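Local coordinates for protein BT_4661 (Bacteroides thetaiotaomicron, PDB 4AK1) that probably binds heparin and heparan sulphate at the cell surface as a SusE-like protein of the heparin utilisation locus, at residues M513-A518 with S526-V531; V459-T464 with G497-T502. All coordinates share one frame; numbering follows the deposited sequence. Where two conformers were deposited one is given.

In the fold
Both contacts lie in the same beta-rich region of the chain, on one side of its centre, with their own centres about 13 Å apart. Contact 1 pairs neighbouring strands of a four-stranded sheet and rests mainly on backbone hydrogen bonds. Contact 2 lays the irregular segment 459-464 along the short strand 499-502 of a separate two-stranded sheet, with few direct bonds and two waters filling in. In each, buried apolar residues (Val514 and Ala516; Pro461 and Ile499) face inward, and a lysine (Lys528; Lys460) lies exposed. The buried sides meet: Ile499 CD1 lies 3.8 Å from Val514 CG2, and it also packs on Val531, so the two sheets share one apolar core.

Contact 1: residues M513-A518 with S526-V531; sequences MVTATA and SVKQPV
Val514 and Gln529 face each other as an antiparallel hydrogen-bonded pair, and Ala516 and Val527 repeat the pattern two residues on. Within the first pair, Val514 N reaches Gln529 O at 2.8 Å and Gln529 N returns to Val514 O at 2.9 Å. The second pair closes equally tightly in both directions, and all four N-H groups point nearly straight at their acceptors. Between these bonds, CA-H groups add weaker contacts, among them Ser526 CA to Ala516 O at 3.1 Å.

Polar side chains meet at one end, where Thr517 OG1 and Ser526 OG share a hydrogen bond of 2.7 Å. Each hydroxyl lies anti to its own carbonyl carbon, which brings the two oxygens together on one face of the sheet.

Apolar packing continues on that face. Met513 is bent at chi2 (-64°) and chi3 (-67°), folding over the neighbouring strand: SD rests 3.7 Å from Pro530 CB, while CE meets Lys528 CG at 3.6 Å, the two chains crossing at about a right angle. Thr515 OG1 lies 3.5 Å from Lys528 CG, as these two side chains cross at a slant. On the other face Val514 CG2 touches Val531 CG2 at 3.8 Å; here Phe430 and Trp477 cover Val514 and Ala516, and Gln529 NE2 bonds to Phe430 O.

Strand 509-518 also pairs with strand 476-483 along its other edge. The contact thus forms a regular antiparallel beta hairpin at the centre of a mixed four-stranded sheet, with one face turned to a hydrophobic core.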
# COMPACT_ATOMS: atom_id res chain seq x y z
N MET A 513 -46.51 -24.15 3.89
CA MET A 513 -45.07 -24.28 4.12
C MET A 513 -44.63 -25.62 3.52
O MET A 513 -45.19 -26.67 3.86
CB MET A 513 -44.73 -24.23 5.61
CG MET A 513 -44.99 -22.87 6.27
SD MET A 513 -43.98 -21.51 5.65
CE MET A 513 -42.35 -21.97 6.20
N VAL A 514 -43.65 -25.56 2.63
CA VAL A 514 -43.11 -26.75 1.97
C VAL A 514 -41.75 -27.08 2.58
O VAL A 514 -40.90 -26.20 2.76
CB VAL A 514 -42.94 -26.54 0.46
CG1 VAL A 514 -42.21 -27.72 -0.18
CG2 VAL A 514 -44.29 -26.29 -0.22
N THR A 515 -41.55 -28.36 2.88
CA THR A 515 -40.27 -28.83 3.42
C THR A 515 -39.69 -29.84 2.45
O THR A 515 -40.34 -30.84 2.09
CB THR A 515 -40.44 -29.49 4.80
OG1 THR A 515 -41.03 -28.56 5.72
CG2 THR A 515 -39.05 -29.99 5.36
N ALA A 516 -38.48 -29.55 1.99
CA ALA A 516 -37.72 -30.47 1.16
C ALA A 516 -36.64 -31.08 2.02
O ALA A 516 -36.01 -30.38 2.82
CB ALA A 516 -37.09 -29.74 -0.02
N THR A 517 -36.43 -32.38 1.86
CA THR A 517 -35.44 -33.12 2.65
C THR A 517 -34.51 -33.88 1.72
O THR A 517 -34.97 -34.59 0.81
CB THR A 517 -36.12 -34.08 3.65
OG1 THR A 517 -36.91 -33.30 4.56
CG2 THR A 517 -35.08 -34.88 4.49
N ALA A 518 -33.20 -33.73 1.96
CA ALA A 518 -32.17 -34.50 1.27
C ALA A 518 -31.60 -35.56 2.22
O ALA A 518 -31.22 -35.25 3.34
CB ALA A 518 -31.04 -33.58 0.81
N SER A 526 -33.09 -30.73 5.97
CA SER A 526 -34.38 -30.21 5.51
C SER A 526 -34.34 -28.69 5.38
O SER A 526 -33.68 -28.01 6.17
CB SER A 526 -35.48 -30.60 6.48
OG SER A 526 -35.59 -32.01 6.56
N VAL A 527 -35.06 -28.17 4.38
CA VAL A 527 -35.17 -26.74 4.12
C VAL A 527 -36.68 -26.46 4.02
O VAL A 527 -37.40 -27.21 3.33
CB VAL A 527 -34.48 -26.37 2.78
CG1 VAL A 527 -34.86 -24.97 2.31
CG2 VAL A 527 -32.96 -26.48 2.89
N LYS A 528 -37.14 -25.43 4.72
CA LYS A 528 -38.58 -25.13 4.78
C LYS A 528 -38.82 -23.71 4.24
O LYS A 528 -38.13 -22.77 4.66
CB LYS A 528 -39.10 -25.28 6.22
CG LYS A 528 -40.60 -25.15 6.38
CD LYS A 528 -41.09 -25.41 7.82
CE LYS A 528 -40.26 -24.68 8.87
NZ LYS A 528 -40.96 -24.50 10.19
N GLN A 529 -39.76 -23.58 3.30
CA GLN A 529 -40.08 -22.29 2.67
C GLN A 529 -41.59 -22.14 2.42
O GLN A 529 -42.28 -23.12 2.20
CB GLN A 529 -39.35 -22.14 1.32
CG GLN A 529 -37.82 -22.26 1.38
CD GLN A 529 -37.16 -22.32 -0.00
OE1 GLN A 529 -35.95 -22.52 -0.10
NE2 GLN A 529 -37.95 -22.12 -1.07
N PRO A 530 -42.10 -20.89 2.42
CA PRO A 530 -43.52 -20.68 2.09
C PRO A 530 -43.77 -20.71 0.57
O PRO A 530 -42.88 -20.38 -0.21
CB PRO A 530 -43.80 -19.29 2.66
CG PRO A 530 -42.49 -18.58 2.56
CD PRO A 530 -41.42 -19.64 2.78
N VAL A 531 -44.97 -21.12 0.18
CA VAL A 531 -45.44 -20.96 -1.20
C VAL A 531 -46.85 -20.36 -1.10
O VAL A 531 -47.66 -20.82 -0.28
CB VAL A 531 -45.46 -22.31 -1.98
CG1 VAL A 531 -45.96 -22.11 -3.41
CG2 VAL A 531 -44.07 -22.93 -2.02

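Contact 2: residues V459-T464 with G497-T502; sequences VKPVPT and GQITIT
Lys460 and Thr500 lie side by side and point the same way where the extended, proline-rich segment 459-464 runs almost antiparallel to a strand from a two-stranded beta-sheet. Beyond CG the lysine is fully extended, so its methylene chain follows the threonine, with Lys460 CD 3.7 Å from Thr500 OG1. One water accepts a hydrogen bond from Lys460 NZ and is bonded to Thr500 OG1, joining the two polar ends.

Gln498 turns its long side chain back across the other segment. With CG anti to the backbone N (chi1 -168°), the amide reaches the backbone carbonyl of Lys460, and NE2 donates to Lys460 O at 3.1 Å. The acceptor lies close to the amide plane, although the donor is tilted 21° from the carbonyl plane. In one of the two conformers of Val462, CG1 lies 3.6 Å from Gln498 CG, the side chains crossing obliquely.

The proline rings pack on backbone. Pro461 sets its ring against Ile499, CD being 3.7 Å from Ile499 O, and Pro463 CD rests 3.6 Å from Gly497 O. Tyr432 packs on both rings and on Ile499, and its hydroxyl bonds to Gly497 O; Phe533 closes over Pro461 and Ile499.

The direct backbone bond runs from Ile499 N to Pro461 O at 3.0 Å. Farther along, a water bridges the chains, accepting from Ile501 N and lying 2.8 Å from Val459 O, which probably competes with other acceptors for its protons.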
# COMPACT_ATOMS: atom_id res chain seq x y z
N VAL A 459 -53.88 -25.44 -11.32
CA VAL A 459 -52.63 -24.83 -10.85
C VAL A 459 -52.01 -25.73 -9.78
O VAL A 459 -52.38 -25.67 -8.61
CB VAL A 459 -52.85 -23.38 -10.34
CG1 VAL A 459 -51.59 -22.77 -9.72
CG2 VAL A 459 -53.37 -22.50 -11.47
N LYS A 460 -51.08 -26.58 -10.21
CA LYS A 460 -50.44 -27.56 -9.34
C LYS A 460 -48.93 -27.43 -9.52
O LYS A 460 -48.33 -28.20 -10.26
CB LYS A 460 -50.92 -28.98 -9.70
CG LYS A 460 -52.41 -29.23 -9.45
CD LYS A 460 -52.76 -30.69 -9.71
CE LYS A 460 -54.25 -30.93 -9.51
NZ LYS A 460 -54.59 -32.35 -9.84
N PRO A 461 -48.32 -26.44 -8.85
CA PRO A 461 -46.90 -26.17 -9.15
C PRO A 461 -45.92 -27.25 -8.73
O PRO A 461 -46.13 -27.96 -7.72
CB PRO A 461 -46.60 -24.87 -8.41
CG PRO A 461 -47.66 -24.72 -7.40
CD PRO A 461 -48.87 -25.52 -7.84
N VAL A 462 -44.86 -27.37 -9.53
CA VAL A 462 -43.79 -28.33 -9.26
C VAL A 462 -42.49 -27.54 -9.09
O VAL A 462 -42.29 -26.49 -9.74
CB VAL A 462 -43.66 -29.41 -10.37
CG1 VAL A 462 -45.00 -30.11 -10.62
CG2 VAL A 462 -43.13 -28.81 -11.67
N PRO A 463 -41.62 -28.00 -8.18
CA PRO A 463 -40.40 -27.20 -8.00
C PRO A 463 -39.49 -27.26 -9.23
O PRO A 463 -39.52 -28.26 -9.94
CB PRO A 463 -39.71 -27.84 -6.79
CG PRO A 463 -40.24 -29.23 -6.73
CD PRO A 463 -41.66 -29.13 -7.23
N THR A 464 -38.66 -26.23 -9.41
CA THR A 464 -37.85 -26.03 -10.63
C THR A 464 -36.34 -25.98 -10.38
O THR A 464 -35.53 -26.18 -11.30
CB THR A 464 -38.22 -24.69 -11.29
OG1 THR A 464 -39.55 -24.31 -10.92
CG2 THR A 464 -38.10 -24.78 -12.80
N GLY A 497 -42.72 -33.18 -5.40
CA GLY A 497 -43.05 -31.85 -4.86
C GLY A 497 -44.23 -31.11 -5.49
O GLY A 497 -44.47 -29.94 -5.16
N GLN A 498 -44.99 -31.77 -6.37
CA GLN A 498 -46.19 -31.13 -6.94
C GLN A 498 -47.23 -30.84 -5.85
O GLN A 498 -47.64 -31.75 -5.13
CB GLN A 498 -46.83 -31.97 -8.06
CG GLN A 498 -47.89 -31.18 -8.85
CD GLN A 498 -48.41 -31.89 -10.09
OE1 GLN A 498 -48.66 -33.09 -10.08
NE2 GLN A 498 -48.64 -31.12 -11.16
N ILE A 499 -47.63 -29.58 -5.72
CA ILE A 499 -48.60 -29.14 -4.71
C ILE A 499 -50.01 -29.11 -5.29
O ILE A 499 -50.22 -28.61 -6.40
CB ILE A 499 -48.26 -27.70 -4.22
CG1 ILE A 499 -46.86 -27.64 -3.58
CG2 ILE A 499 -49.34 -27.17 -3.27
CD1 ILE A 499 -46.33 -26.20 -3.42
N THR A 500 -50.98 -29.63 -4.54
CA THR A 500 -52.40 -29.47 -4.88
C THR A 500 -53.10 -28.72 -3.76
O THR A 500 -52.96 -29.08 -2.60
CB THR A 500 -53.06 -30.85 -5.08
OG1 THR A 500 -52.42 -31.52 -6.17
CG2 THR A 500 -54.56 -30.72 -5.39
N ILE A 501 -53.84 -27.67 -4.12
CA ILE A 501 -54.64 -26.91 -3.15
C ILE A 501 -56.12 -27.16 -3.43
O ILE A 501 -56.54 -27.18 -4.59
CB ILE A 501 -54.36 -25.40 -3.29
CG1 ILE A 501 -52.87 -25.10 -3.08
CG2 ILE A 501 -55.22 -24.56 -2.33
CD1 ILE A 501 -52.33 -25.45 -1.70
N THR A 502 -56.92 -27.37 -2.38
CA THR A 502 -58.38 -27.41 -2.53
C THR A 502 -59.02 -26.49 -1.49
O THR A 502 -58.39 -26.16 -0.49
CB THR A 502 -58.98 -28.82 -2.35
OG1 THR A 502 -58.67 -29.31 -1.03
CG2 THR A 502 -58.44 -29.80 -3.39
O HOH W 1 -54.11 -27.11 -6.94
O HOH W 2 -53.51 -33.46 -7.47